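Local coordinates for hypothetical protein (Staphylococcus aureus subsp. aureus, PDB 1QYI) that is of unknown function but belongs to the haloacid dehalogenase-like family and so probably acts as a hydrolase, perhaps a phosphatase, at residues V8-S14 and T238-Y242; K70-L74 and V142-I147; V222-L227 and L366-R370; K284-Y290 and A326-S330. All blocks are in the same frame, centred on the assembly; numbering follows the deposited sequence.

Interaction 1: V8-S14 and T238-Y242; sequences VDGVFLS and TGRPY
Arg240 meets Asp9 side-on, with NE and NH2 spread over the two carboxylate oxygens. NH2 bonds OD1 of Asp9 at 2.7 Å, on the syn side and tilted from the guanidinium plane. NE of Arg240 lies 3.1 Å from OD2 of Asp9, and this bond is straighter (164°). The two planes stand 63° apart, so the salt bridge is twisted, not coplanar. Leu13 lies over one face of the guanidinium, its CD1 3.8 Å from NH1 of Arg240. The tight apolar part is Val8 on Thr238, with Val8 CG2 3.5 Å from Thr238 CB. With chi1 at -180°, Thr238 turns OG1 back to accept from Arg240 N at 3.1 Å, an ST turn that fixes the start of the arginine. The looser side is at Asp9, which is partly exposed while the other touching residues are buried. Residues 8-13 form one tight turn, in which Val8 O accepts from three amides. Such a turn after the first strand is consistent with the squiggle of haloacid dehalogenase folds. Asp9 and Thr238 match the first and second family motifs. The segments leave the neighbouring parallel strands 3-6 and 233-237. Helix 242-252 backs the contact through Phe249 and Leu252, and its Glu244 O accepts from Arg240 NH1.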
# COMPACT_ATOMS: atom_id res chain seq x y z
N VAL A 8 11.23 -3.94 3.01
CA VAL A 8 10.56 -4.88 2.12
C VAL A 8 10.21 -4.31 0.75
O VAL A 8 10.79 -4.73 -0.25
CB VAL A 8 9.30 -5.46 2.78
CG1 VAL A 8 8.75 -6.58 1.92
CG2 VAL A 8 9.65 -5.99 4.17
N ASP A 9 9.28 -3.36 0.70
CA ASP A 9 8.94 -2.80 -0.59
C ASP A 9 10.10 -1.96 -1.09
O ASP A 9 10.73 -1.23 -0.32
CB ASP A 9 7.68 -1.93 -0.54
CG ASP A 9 6.42 -2.76 -0.31
OD1 ASP A 9 6.35 -3.92 -0.78
OD2 ASP A 9 5.48 -2.23 0.34
N GLY A 10 10.37 -2.09 -2.39
CA GLY A 10 11.45 -1.37 -3.02
C GLY A 10 12.76 -2.13 -2.92
O GLY A 10 13.77 -1.68 -3.46
N VAL A 11 12.74 -3.28 -2.24
CA VAL A 11 13.93 -4.10 -2.05
C VAL A 11 13.72 -5.55 -2.50
O VAL A 11 14.39 -6.04 -3.41
CB VAL A 11 14.35 -4.15 -0.56
CG1 VAL A 11 15.51 -5.11 -0.37
CG2 VAL A 11 14.73 -2.76 -0.08
N PHE A 12 12.80 -6.22 -1.82
CA PHE A 12 12.47 -7.62 -2.09
C PHE A 12 11.19 -7.72 -2.92
O PHE A 12 11.11 -8.53 -3.85
CB PHE A 12 12.25 -8.36 -0.77
CG PHE A 12 13.52 -8.58 0.03
CD1 PHE A 12 14.40 -9.62 -0.31
CD2 PHE A 12 13.81 -7.79 1.14
CE1 PHE A 12 15.55 -9.87 0.45
CE2 PHE A 12 14.96 -8.04 1.91
CZ PHE A 12 15.83 -9.08 1.56
N LEU A 13 10.20 -6.91 -2.57
CA LEU A 13 8.91 -6.91 -3.27
C LEU A 13 8.54 -5.50 -3.73
O LEU A 13 9.09 -4.52 -3.24
CB LEU A 13 7.83 -7.42 -2.33
CG LEU A 13 8.08 -8.67 -1.48
CD1 LEU A 13 6.90 -8.85 -0.55
CD2 LEU A 13 8.26 -9.92 -2.36
N SER A 14 7.62 -5.40 -4.67
CA SER A 14 7.20 -4.08 -5.12
C SER A 14 5.77 -3.85 -4.65
O SER A 14 5.16 -4.75 -4.07
CB SER A 14 7.29 -3.97 -6.65
OG SER A 14 6.63 -5.04 -7.29
N THR A 238 9.60 -2.62 7.96
CA THR A 238 8.77 -2.20 6.83
C THR A 238 7.53 -1.41 7.27
O THR A 238 7.19 -1.39 8.46
CB THR A 238 8.28 -3.41 6.01
OG1 THR A 238 7.47 -2.95 4.92
CG2 THR A 238 7.47 -4.36 6.87
N GLY A 239 6.88 -0.77 6.31
CA GLY A 239 5.67 -0.01 6.58
C GLY A 239 4.45 -0.90 6.45
O GLY A 239 3.33 -0.49 6.74
N ARG A 240 4.68 -2.13 5.99
CA ARG A 240 3.62 -3.12 5.83
C ARG A 240 3.20 -3.69 7.18
O ARG A 240 4.02 -3.82 8.09
CB ARG A 240 4.12 -4.28 4.97
CG ARG A 240 4.49 -3.95 3.54
CD ARG A 240 4.84 -5.22 2.79
NE ARG A 240 4.83 -5.05 1.34
CZ ARG A 240 4.34 -5.94 0.49
NH1 ARG A 240 3.82 -7.09 0.94
NH2 ARG A 240 4.37 -5.69 -0.81
N PRO A 241 1.91 -4.02 7.34
CA PRO A 241 1.49 -4.59 8.62
C PRO A 241 2.04 -6.02 8.75
O PRO A 241 2.64 -6.57 7.80
CB PRO A 241 -0.04 -4.53 8.56
CG PRO A 241 -0.33 -4.60 7.08
CD PRO A 241 0.73 -3.67 6.52
N TYR A 242 1.82 -6.63 9.91
CA TYR A 242 2.31 -7.98 10.18
C TYR A 242 2.06 -9.03 9.12
O TYR A 242 2.99 -9.67 8.65
CB TYR A 242 1.73 -8.50 11.50
CG TYR A 242 2.21 -9.90 11.82
CD1 TYR A 242 3.56 -10.15 12.12
CD2 TYR A 242 1.32 -10.98 11.82
CE1 TYR A 242 4.01 -11.43 12.43
CE2 TYR A 242 1.76 -12.26 12.12
CZ TYR A 242 3.10 -12.49 12.43
OH TYR A 242 3.53 -13.76 12.75

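Interaction 2: K70-L74 and V142-I147; sequences KSLGL and VGKNNI
Ile147 CD1 is the centre of the apolar contact, pressed between Leu72 and Leu74. It lies 3.3 Å from CG of Leu74, a close approach, and 3.9 Å from CB of Leu72. CG1 of Ile147 is anti to its carbonyl carbon (chi1 -64°), which carries CD1 toward the two leucines. Leu74 also sends a methyl across the lysine: its CD2 is 3.7 Å from CG of Lys144, and the two side chains run at about a right angle. Farther out, Leu72 CD2 touches Val142 CG2 at 3.9 Å. Val142 is exposed, so the apolar part thins here toward solvent. The polar edge is made by backbone. Gly143 N donates to Leu72 O at 2.6 Å. One water completes this edge: it donates to Gly73 O (3.0 Å) and accepts from Lys144 N (2.7 Å). An amide of the first helical turn is thereby satisfied. The extended chain of Lys144 leads away from the contact, and its NZ pairs with Asp79 of helix 77-93. That helix also supplies Ile83 against Ile147. Helix 64-71 ends in a Schellman motif at Gly73, whose positive phi (106°) suits glycine. Gly143 holds the N-cap position of helix 144-158. The end of one helix thus meets the start of another. Both lie in the mostly helical part between the residues that match the first and second family motifs, consistent with a C1 cap of haloacid dehalogenase-like proteins.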
# COMPACT_ATOMS: atom_id res chain seq x y z
N LYS A 70 -1.11 10.52 -6.68
CA LYS A 70 0.13 10.54 -5.91
C LYS A 70 0.62 11.97 -5.78
O LYS A 70 0.88 12.45 -4.68
CB LYS A 70 1.20 9.68 -6.61
CG LYS A 70 0.76 8.26 -6.85
CD LYS A 70 0.67 7.46 -5.57
CE LYS A 70 1.99 6.76 -5.26
NZ LYS A 70 2.30 5.72 -6.29
N SER A 71 0.74 12.67 -6.90
CA SER A 71 1.21 14.05 -6.88
C SER A 71 0.32 14.98 -6.05
O SER A 71 0.73 16.09 -5.71
CB SER A 71 1.32 14.60 -8.31
OG SER A 71 0.05 14.96 -8.83
N LEU A 72 -0.90 14.55 -5.73
CA LEU A 72 -1.82 15.38 -4.95
C LEU A 72 -1.83 15.05 -3.46
O LEU A 72 -2.47 15.73 -2.66
CB LEU A 72 -3.24 15.28 -5.52
CG LEU A 72 -3.42 15.78 -6.97
CD1 LEU A 72 -4.88 15.66 -7.40
CD2 LEU A 72 -2.96 17.22 -7.06
N GLY A 73 -1.10 13.99 -3.09
CA GLY A 73 -1.04 13.60 -1.69
C GLY A 73 -1.83 12.36 -1.32
O GLY A 73 -1.95 12.03 -0.14
N LEU A 74 -2.39 11.68 -2.31
CA LEU A 74 -3.17 10.47 -2.05
C LEU A 74 -2.36 9.22 -2.35
O LEU A 74 -2.40 8.70 -3.47
CB LEU A 74 -4.45 10.44 -2.89
CG LEU A 74 -5.76 10.87 -2.23
CD1 LEU A 74 -6.91 10.29 -3.04
CD2 LEU A 74 -5.83 10.36 -0.80
N VAL A 142 -3.64 20.22 -3.68
CA VAL A 142 -2.93 19.10 -3.08
C VAL A 142 -3.33 18.93 -1.62
O VAL A 142 -3.52 19.91 -0.90
CB VAL A 142 -1.40 19.33 -3.16
CG1 VAL A 142 -0.67 18.18 -2.49
CG2 VAL A 142 -0.96 19.47 -4.61
N GLY A 143 -3.47 17.67 -1.18
CA GLY A 143 -3.85 17.41 0.19
C GLY A 143 -5.05 16.49 0.32
O GLY A 143 -6.15 16.82 -0.15
N LYS A 144 -4.86 15.34 0.95
CA LYS A 144 -5.93 14.37 1.12
C LYS A 144 -7.24 15.03 1.52
O LYS A 144 -8.26 14.87 0.85
CB LYS A 144 -5.54 13.31 2.15
CG LYS A 144 -6.57 12.21 2.33
CD LYS A 144 -6.09 11.17 3.34
CE LYS A 144 -7.21 10.23 3.76
NZ LYS A 144 -6.68 9.18 4.66
N ASN A 145 -7.21 15.77 2.63
CA ASN A 145 -8.39 16.47 3.14
C ASN A 145 -9.07 17.29 2.04
O ASN A 145 -10.29 17.28 1.89
CB ASN A 145 -7.99 17.38 4.30
CG ASN A 145 -6.87 18.35 3.95
OD1 ASN A 145 -6.60 19.30 4.69
ND2 ASN A 145 -6.20 18.11 2.83
N ASN A 146 -8.24 18.00 1.26
CA ASN A 146 -8.70 18.85 0.15
C ASN A 146 -9.32 18.03 -0.97
O ASN A 146 -10.29 18.44 -1.60
CB ASN A 146 -7.52 19.66 -0.40
CG ASN A 146 -6.80 20.45 0.67
OD1 ASN A 146 -7.39 21.31 1.32
ND2 ASN A 146 -5.51 20.17 0.86
N ILE A 147 -8.73 16.86 -1.23
CA ILE A 147 -9.23 15.98 -2.29
C ILE A 147 -10.63 15.50 -1.93
O ILE A 147 -11.51 15.46 -2.78
CB ILE A 147 -8.31 14.76 -2.47
CG1 ILE A 147 -6.93 15.21 -2.95
CG2 ILE A 147 -8.95 13.77 -3.45
CD1 ILE A 147 -5.88 14.13 -2.95
O HOH W 1 -2.37 14.49 1.48

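Interaction 3: V222-L227 and L366-R370; sequences VLLNDL and LGELR
Leu223 and Leu366 join two elements that flank the parallel sheet of the Rossmann-like core: helix 217-229 and the turn leading into helix 369-373. Leu223 CD2 does the touching, 3.6 Å from CG of Leu366 and 3.3 Å from its backbone O. CG of Leu223 is anti to the backbone N (chi1 160°), which sends both methyls toward the second segment. Leu227 CD2 adds a looser contact, 4.2 Å from CD2 of Leu369. On the outer side Arg370 reaches back over this layer with its chain extended from CG to NE. Leu223 CD1 lies over one face of the guanidinium, 3.7 Å from NH1 of Arg370. At the edge, NH2 of Arg370 donates to OD2 of Asp226 at 2.6 Å. OD2 accepts through its anti lone pair, and the bond is bent (136°). The carboxylate and guanidinium planes are 71° apart, and NH2 alone makes the bond across these segments. Val222 O is 2.9 Å from OD2 of Asp226, and the nearby arginine probably eases this crowding of two acceptors. Inward, Leu227, Leu366 and Leu369 all rest on Phe6 of strand 3-6, and Leu369 also touches Ile4 there.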
# COMPACT_ATOMS: atom_id res chain seq x y z
N VAL A 222 20.38 -17.32 -1.79
CA VAL A 222 21.81 -17.62 -1.72
C VAL A 222 22.56 -16.44 -1.11
O VAL A 222 23.53 -16.60 -0.38
CB VAL A 222 22.41 -17.90 -3.12
CG1 VAL A 222 23.92 -18.13 -3.01
CG2 VAL A 222 21.74 -19.12 -3.75
N LEU A 223 22.09 -15.23 -1.44
CA LEU A 223 22.68 -14.01 -0.93
C LEU A 223 22.46 -13.90 0.57
O LEU A 223 23.37 -13.58 1.32
CB LEU A 223 22.07 -12.79 -1.63
CG LEU A 223 22.16 -11.41 -0.96
CD1 LEU A 223 23.62 -10.97 -0.84
CD2 LEU A 223 21.36 -10.40 -1.77
N LEU A 224 21.23 -14.18 1.00
CA LEU A 224 20.90 -14.11 2.43
C LEU A 224 21.68 -15.17 3.20
O LEU A 224 22.18 -14.92 4.29
CB LEU A 224 19.40 -14.32 2.63
CG LEU A 224 18.51 -13.24 2.03
CD1 LEU A 224 17.05 -13.58 2.26
CD2 LEU A 224 18.86 -11.89 2.64
N ASN A 225 21.76 -16.37 2.61
CA ASN A 225 22.47 -17.49 3.20
C ASN A 225 23.95 -17.15 3.41
O ASN A 225 24.49 -17.37 4.49
CB ASN A 225 22.32 -18.72 2.30
CG ASN A 225 22.75 -20.00 2.98
OD1 ASN A 225 22.30 -20.31 4.09
ND2 ASN A 225 23.61 -20.76 2.32
N ASP A 226 24.60 -16.62 2.38
CA ASP A 226 26.01 -16.26 2.51
C ASP A 226 26.16 -15.11 3.50
O ASP A 226 27.13 -15.06 4.24
CB ASP A 226 26.61 -15.84 1.16
CG ASP A 226 26.45 -16.91 0.10
OD1 ASP A 226 26.42 -18.11 0.43
OD2 ASP A 226 26.39 -16.53 -1.09
N LEU A 227 25.20 -14.19 3.50
CA LEU A 227 25.23 -13.05 4.41
C LEU A 227 25.33 -13.58 5.83
O LEU A 227 26.10 -13.05 6.65
CB LEU A 227 23.96 -12.21 4.26
CG LEU A 227 24.03 -10.82 3.61
CD1 LEU A 227 25.04 -10.79 2.48
CD2 LEU A 227 22.64 -10.46 3.12
N LEU A 366 19.21 -5.45 -4.99
CA LEU A 366 19.66 -6.31 -3.91
C LEU A 366 20.86 -7.20 -4.26
O LEU A 366 21.65 -7.55 -3.39
CB LEU A 366 18.52 -7.19 -3.42
CG LEU A 366 18.79 -7.97 -2.13
CD1 LEU A 366 19.01 -6.99 -0.99
CD2 LEU A 366 17.62 -8.90 -1.81
N GLY A 367 20.99 -7.56 -5.53
CA GLY A 367 22.08 -8.42 -5.94
C GLY A 367 23.46 -7.79 -5.80
O GLY A 367 24.41 -8.42 -5.32
N GLU A 368 23.56 -6.54 -6.23
CA GLU A 368 24.80 -5.79 -6.19
C GLU A 368 25.22 -5.44 -4.77
O GLU A 368 26.12 -4.62 -4.57
CB GLU A 368 24.66 -4.51 -7.02
CG GLU A 368 24.74 -4.75 -8.52
CD GLU A 368 24.54 -3.48 -9.34
OE1 GLU A 368 24.89 -2.38 -8.83
OE2 GLU A 368 24.06 -3.58 -10.50
N LEU A 369 24.59 -6.07 -3.79
CA LEU A 369 24.90 -5.81 -2.39
C LEU A 369 26.26 -6.37 -1.97
O LEU A 369 26.90 -5.85 -1.06
CB LEU A 369 23.81 -6.39 -1.48
CG LEU A 369 24.03 -6.26 0.03
CD1 LEU A 369 24.07 -4.79 0.42
CD2 LEU A 369 22.90 -6.97 0.77
N ARG A 370 26.70 -7.43 -2.64
CA ARG A 370 27.99 -8.03 -2.32
C ARG A 370 29.13 -7.04 -2.60
O ARG A 370 30.11 -6.98 -1.86
CB ARG A 370 28.23 -9.29 -3.14
CG ARG A 370 27.57 -10.54 -2.61
CD ARG A 370 28.11 -11.74 -3.36
NE ARG A 370 27.55 -13.00 -2.91
CZ ARG A 370 26.28 -13.35 -3.06
NH1 ARG A 370 25.44 -12.53 -3.67
NH2 ARG A 370 25.86 -14.53 -2.62

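Interaction 4: K284-Y290 and A326-S330; sequences KPNPFSY and ADLLS
Tyr290 turns the edge of its ring to Asp327, and CG of the aspartate lies in the ring plane. Ring and carboxylate planes are 79° apart. OD1 of Asp327 is modelled too close to this edge, so its exact place is doubtful. Ser330 CB approaches the ring obliquely, 4.0 Å from CD2 of Tyr290. Lys284 reaches the same carboxylate. Its chain bends at chi2 (79°) and again at chi4 (-65°), and this brings NZ to 3.0 Å from OD1 of Asp327. The pair forms a salt bridge, tentative for that reason. Farther along, Ser330 OG has three backbone oxygens near it, O of Pro285 at 2.9 Å and O of Lys284 and of Ala326 both at 3.1 Å. Which one takes its proton is not settled. Pro287 packs beside it, CB to Ser330 CB at 4.1 Å. Pro285, at the surface, touches Ala326 more loosely. Asn286 caps the helix that follows: its OD1 accepts from Phe288 N at 2.8 Å, in the carbonyl plane. The loop is thus tied both to helix 325-334 and to the start of helix 288-295. NZ of Lys284 also donates to Ala237 O and forms a long, weak ion pair with Asp7. Asp327 OD2 lies close to Asp7 OD2. Lys284 matches the third family motif and Asp327 the fourth. This lysine among acidic groups is consistent with a haloacid dehalogenase-like active site, where such a lysine helps to balance the negative charge.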
# COMPACT_ATOMS: atom_id res chain seq x y z
N LYS A 284 7.74 5.36 9.69
CA LYS A 284 9.05 5.08 9.09
C LYS A 284 10.12 6.16 9.15
O LYS A 284 11.32 5.84 9.15
CB LYS A 284 8.90 4.63 7.63
CG LYS A 284 9.89 3.53 7.22
CD LYS A 284 9.42 2.15 7.72
CE LYS A 284 10.55 1.14 7.90
NZ LYS A 284 11.25 0.76 6.65
N PRO A 285 9.74 7.46 9.17
CA PRO A 285 10.84 8.43 9.24
C PRO A 285 11.53 8.22 10.59
O PRO A 285 12.75 8.33 10.70
CB PRO A 285 10.12 9.77 9.14
CG PRO A 285 8.88 9.45 8.37
CD PRO A 285 8.45 8.13 8.93
N ASN A 286 10.74 7.92 11.62
CA ASN A 286 11.25 7.68 12.96
C ASN A 286 11.92 6.30 12.97
O ASN A 286 11.31 5.30 12.59
CB ASN A 286 10.10 7.72 13.99
CG ASN A 286 10.59 7.56 15.43
OD1 ASN A 286 11.19 6.55 15.78
ND2 ASN A 286 10.33 8.56 16.27
N PRO A 287 13.19 6.23 13.41
CA PRO A 287 13.98 4.99 13.47
C PRO A 287 13.47 3.90 14.43
O PRO A 287 14.11 2.86 14.57
CB PRO A 287 15.36 5.50 13.87
CG PRO A 287 15.04 6.66 14.75
CD PRO A 287 13.93 7.35 14.00
N PHE A 288 12.33 4.13 15.06
CA PHE A 288 11.77 3.16 15.99
C PHE A 288 11.73 1.72 15.51
O PHE A 288 12.19 0.81 16.20
CB PHE A 288 10.35 3.53 16.39
CG PHE A 288 9.63 2.43 17.10
CD1 PHE A 288 9.98 2.08 18.40
CD2 PHE A 288 8.63 1.70 16.46
CE1 PHE A 288 9.35 1.03 19.06
CE2 PHE A 288 7.99 0.65 17.12
CZ PHE A 288 8.36 0.31 18.43
N SER A 289 11.14 1.51 14.33
CA SER A 289 11.03 0.16 13.78
C SER A 289 12.39 -0.43 13.47
O SER A 289 12.60 -1.63 13.66
CB SER A 289 10.16 0.17 12.52
OG SER A 289 10.75 0.98 11.51
N TYR A 290 13.33 0.39 13.02
CA TYR A 290 14.65 -0.11 12.73
C TYR A 290 15.33 -0.48 14.04
O TYR A 290 16.09 -1.45 14.10
CB TYR A 290 15.48 0.93 11.96
CG TYR A 290 15.44 0.72 10.46
CD1 TYR A 290 15.81 -0.50 9.90
CD2 TYR A 290 14.97 1.73 9.61
CE1 TYR A 290 15.71 -0.72 8.53
CE2 TYR A 290 14.86 1.52 8.24
CZ TYR A 290 15.23 0.29 7.70
OH TYR A 290 15.12 0.05 6.34
N ALA A 326 13.24 8.09 3.57
CA ALA A 326 12.87 8.03 4.98
C ALA A 326 13.73 7.01 5.74
O ALA A 326 13.92 7.14 6.94
CB ALA A 326 11.39 7.67 5.13
N ASP A 327 14.25 6.01 5.04
CA ASP A 327 15.10 5.00 5.67
C ASP A 327 16.53 5.51 5.77
O ASP A 327 17.29 5.11 6.67
CB ASP A 327 15.08 3.69 4.88
CG ASP A 327 13.80 2.92 5.09
OD1 ASP A 327 13.34 2.87 6.25
OD2 ASP A 327 13.24 2.35 4.13
N LEU A 328 16.90 6.39 4.85
CA LEU A 328 18.23 6.97 4.83
C LEU A 328 18.43 7.85 6.07
O LEU A 328 19.45 7.75 6.74
CB LEU A 328 18.41 7.77 3.53
CG LEU A 328 19.72 8.55 3.37
CD1 LEU A 328 20.13 8.59 1.91
CD2 LEU A 328 19.52 9.95 3.93
N LEU A 329 17.44 8.69 6.36
CA LEU A 329 17.49 9.57 7.53
C LEU A 329 17.45 8.76 8.83
O LEU A 329 18.07 9.15 9.82
CB LEU A 329 16.32 10.57 7.47
CG LEU A 329 16.49 11.95 6.80
CD1 LEU A 329 17.40 11.90 5.59
CD2 LEU A 329 15.11 12.47 6.41
N SER A 330 16.74 7.63 8.82
CA SER A 330 16.68 6.77 10.01
C SER A 330 18.05 6.16 10.28
O SER A 330 18.39 5.89 11.43
CB SER A 330 15.67 5.63 9.81
OG SER A 330 14.32 6.09 9.83

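Interaction 1 is the buried one; the other three are partly buried. Interactions 1 and 4 touch where Thr238 CA lies 3.9 Å from Lys284 NZ. Together they gather residues matching the four family motifs around the probable active site, and both combine a salt bridge with backbone-directed bonds. Interaction 3 belongs to the same core but is leucine packing covered by an arginine that pairs with an aspartate. It meets interaction 1 through Phe12 and Leu366. Interaction 2 stands apart in the helical insertion, its centre about 38 Å from that of interaction 3 and on the opposite side of the chain's centre. Between its two segments a backbone bond and a water replace a charge pair.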